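Local coordinates for stage III sporulation protein AF (Bacillus subtilis, PDB 6DCS) that probably forms part of a sporulation-essential channel, this piece of it being the ring-building motif domain, at residues W106-G109 with S110-T114. Residues are numbered along the deposited sequence; the frame is centred on the assembly and turned at random.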
ATOM      1  N   TRP A 106      -1.729   2.171 -11.757  1.00 43.71           N
ATOM      2  CA  TRP A 106      -3.138   1.871 -11.702  1.00 43.64           C
ATOM      3  C   TRP A 106      -3.995   2.910 -12.403  1.00 47.88           C
ATOM      4  O   TRP A 106      -5.212   2.697 -12.539  1.00 49.85           O
ATOM      5  CB  TRP A 106      -3.559   1.784 -10.252  1.00 49.21           C
ATOM      6  CG  TRP A 106      -3.121   0.574  -9.561  1.00 49.98           C
ATOM      7  CD1 TRP A 106      -2.848  -0.652 -10.112  1.00 50.39           C
ATOM      8  CD2 TRP A 106      -2.912   0.448  -8.158  1.00 44.53           C
ATOM      9  NE1 TRP A 106      -2.483  -1.533  -9.114  1.00 49.05           N
ATOM     10  CE2 TRP A 106      -2.521  -0.878  -7.908  1.00 44.82           C
ATOM     11  CE3 TRP A 106      -2.992   1.338  -7.092  1.00 44.74           C
ATOM     12  CZ2 TRP A 106      -2.224  -1.339  -6.626  1.00 45.79           C
ATOM     13  CZ3 TRP A 106      -2.705   0.876  -5.823  1.00 44.52           C
ATOM     14  CH2 TRP A 106      -2.321  -0.445  -5.602  1.00 42.58           C
ATOM     15  N   GLU A 107      -3.395   4.013 -12.829  1.00 47.76           N
ATOM     16  CA  GLU A 107      -4.107   5.157 -13.387  1.00 52.06           C
ATOM     17  C   GLU A 107      -5.256   5.552 -12.465  1.00 52.22           C
ATOM     18  O   GLU A 107      -6.435   5.495 -12.812  1.00 53.25           O
ATOM     19  CB  GLU A 107      -4.574   4.882 -14.811  1.00 52.38           C
ATOM     20  CG  GLU A 107      -3.440   4.430 -15.710  1.00 53.78           C
ATOM     21  CD  GLU A 107      -3.715   4.705 -17.174  1.00 54.94           C
ATOM     22  OE1 GLU A 107      -3.229   5.763 -17.653  1.00 53.25           O
ATOM     23  OE2 GLU A 107      -4.400   3.881 -17.838  1.00 49.73           O
ATOM     24  N   ILE A 108      -4.861   5.944 -11.258  1.00 50.83           N
ATOM     25  CA  ILE A 108      -5.755   6.349 -10.183  1.00 54.39           C
ATOM     26  C   ILE A 108      -5.064   7.426  -9.360  1.00 50.03           C
ATOM     27  O   ILE A 108      -3.874   7.286  -9.033  1.00 51.78           O
ATOM     28  CB  ILE A 108      -6.135   5.159  -9.277  1.00 52.18           C
ATOM     29  CG1 ILE A 108      -7.099   4.225  -9.980  1.00 51.58           C
ATOM     30  CG2 ILE A 108      -6.743   5.634  -7.995  1.00 46.36           C
ATOM     31  CD1 ILE A 108      -7.012   2.801  -9.473  1.00 50.18           C
ATOM     32  N   GLY A 109      -5.800   8.458  -9.002  1.00 48.92           N
ATOM     33  CA  GLY A 109      -5.196   9.580  -8.297  1.00 50.82           C
ATOM     34  C   GLY A 109      -4.639   9.163  -6.954  1.00 49.56           C
ATOM     35  O   GLY A 109      -5.236   8.374  -6.215  1.00 45.14           O
ATOM     36  N   SER A 110      -3.447   9.672  -6.644  1.00 51.92           N
ATOM     37  CA  SER A 110      -2.802   9.307  -5.396  1.00 52.06           C
ATOM     38  C   SER A 110      -3.579   9.769  -4.156  1.00 53.82           C
ATOM     39  O   SER A 110      -3.194   9.390  -3.043  1.00 56.51           O
ATOM     40  CB  SER A 110      -1.392   9.880  -5.357  1.00 45.64           C
ATOM     41  OG  SER A 110      -1.485  11.286  -5.306  1.00 44.91           O
ATOM     42  N   GLU A 111      -4.641  10.572  -4.281  1.00 52.86           N
ATOM     43  CA  GLU A 111      -5.359  10.941  -3.062  1.00 53.00           C
ATOM     44  C   GLU A 111      -5.990   9.725  -2.408  1.00 48.55           C
ATOM     45  O   GLU A 111      -6.172   9.721  -1.193  1.00 56.48           O
ATOM     46  CB  GLU A 111      -6.427  11.996  -3.374  1.00 53.58           C
ATOM     47  CG  GLU A 111      -7.638  11.344  -3.965  1.00 56.80           C
ATOM     48  CD  GLU A 111      -7.714  11.536  -5.462  1.00 59.29           C
ATOM     49  OE1 GLU A 111      -6.659  11.330  -6.121  1.00 53.46           O
ATOM     50  OE2 GLU A 111      -8.844  11.815  -5.981  1.00 65.85           O
ATOM     51  N   LYS A 112      -6.328   8.708  -3.191  1.00 48.62           N
ATOM     52  CA  LYS A 112      -6.999   7.511  -2.723  1.00 48.90           C
ATOM     53  C   LYS A 112      -6.061   6.446  -2.191  1.00 49.46           C
ATOM     54  O   LYS A 112      -6.535   5.352  -1.857  1.00 52.34           O
ATOM     55  CB  LYS A 112      -7.827   6.880  -3.844  1.00 45.23           C
ATOM     56  CG  LYS A 112      -9.093   7.609  -4.223  1.00 53.15           C
ATOM     57  CD  LYS A 112      -9.876   6.797  -5.266  1.00 56.10           C
ATOM     58  CE  LYS A 112     -11.066   7.589  -5.803  1.00 60.74           C
ATOM     59  NZ  LYS A 112     -11.819   6.826  -6.861  1.00 63.65           N
ATOM     60  N   ILE A 113      -4.759   6.693  -2.136  1.00 49.90           N
ATOM     61  CA  ILE A 113      -3.806   5.627  -1.845  1.00 52.74           C
ATOM     62  C   ILE A 113      -3.044   5.970  -0.585  1.00 54.98           C
ATOM     63  O   ILE A 113      -2.370   7.008  -0.522  1.00 59.91           O
ATOM     64  CB  ILE A 113      -2.825   5.363  -3.006  1.00 53.74           C
ATOM     65  CG1 ILE A 113      -3.559   5.187  -4.346  1.00 53.34           C
ATOM     66  CG2 ILE A 113      -1.960   4.147  -2.714  1.00 50.20           C
ATOM     67  CD1 ILE A 113      -2.612   5.058  -5.583  1.00 46.60           C
ATOM     68  N   THR A 114      -3.125   5.095   0.403  1.00 52.53           N
ATOM     69  CA  THR A 114      -2.252   5.156   1.563  1.00 60.85           C
ATOM     70  C   THR A 114      -1.197   4.087   1.389  1.00 59.03           C
ATOM     71  O   THR A 114      -1.527   2.957   1.032  1.00 60.37           O
ATOM     72  CB  THR A 114      -3.013   4.943   2.878  1.00 60.92           C
ATOM     73  OG1 THR A 114      -4.141   5.827   2.931  1.00 64.95           O
ATOM     74  CG2 THR A 114      -2.102   5.221   4.089  1.00 64.21           C
TER
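The N-H of K112 reaches back to the carbonyl of G109, its N 3.2 Å from G109 O, closing a short 3-10 turn over S110-K112. The bond is nearly straight at the hydrogen (163°), but the donor stands 40° above the carbonyl plane. I113 N makes the next three-residue bond, to S110 O at 3.2 Å, and strand 113-116 starts there. The I113 side chain points back across the loop: with CG1 anti to the carbonyl carbon (chi1 -50°) and the chain extended beyond it, CD1 meets the six-membered ring of W106. I113 CD1 lies 4.0 Å from W106 CE3, at the edge of the indole and near its plane, not over a face. Both residues are buried; the indole also packs on I58 and V60 of strand 55-63, and its NE1 is hydrogen-bonded to L23 O. On the more open side, I108 CG2 comes within 4.3 Å of K112 CD, a loose apolar contact along the extended lysine, whose NZ is hydrogen-bonded to I55 O. Preceding this, E107 leaves helix 81-106 with a positive phi in a Schellman motif. Schellman ending, loop and 3-10 turn make the second connection of the beta-alpha-beta crossover from strand 55-63 through helix 81-106 to the adjacent parallel strand 113-116, within the alpha-beta-beta-alpha-beta order of the ring-building motif.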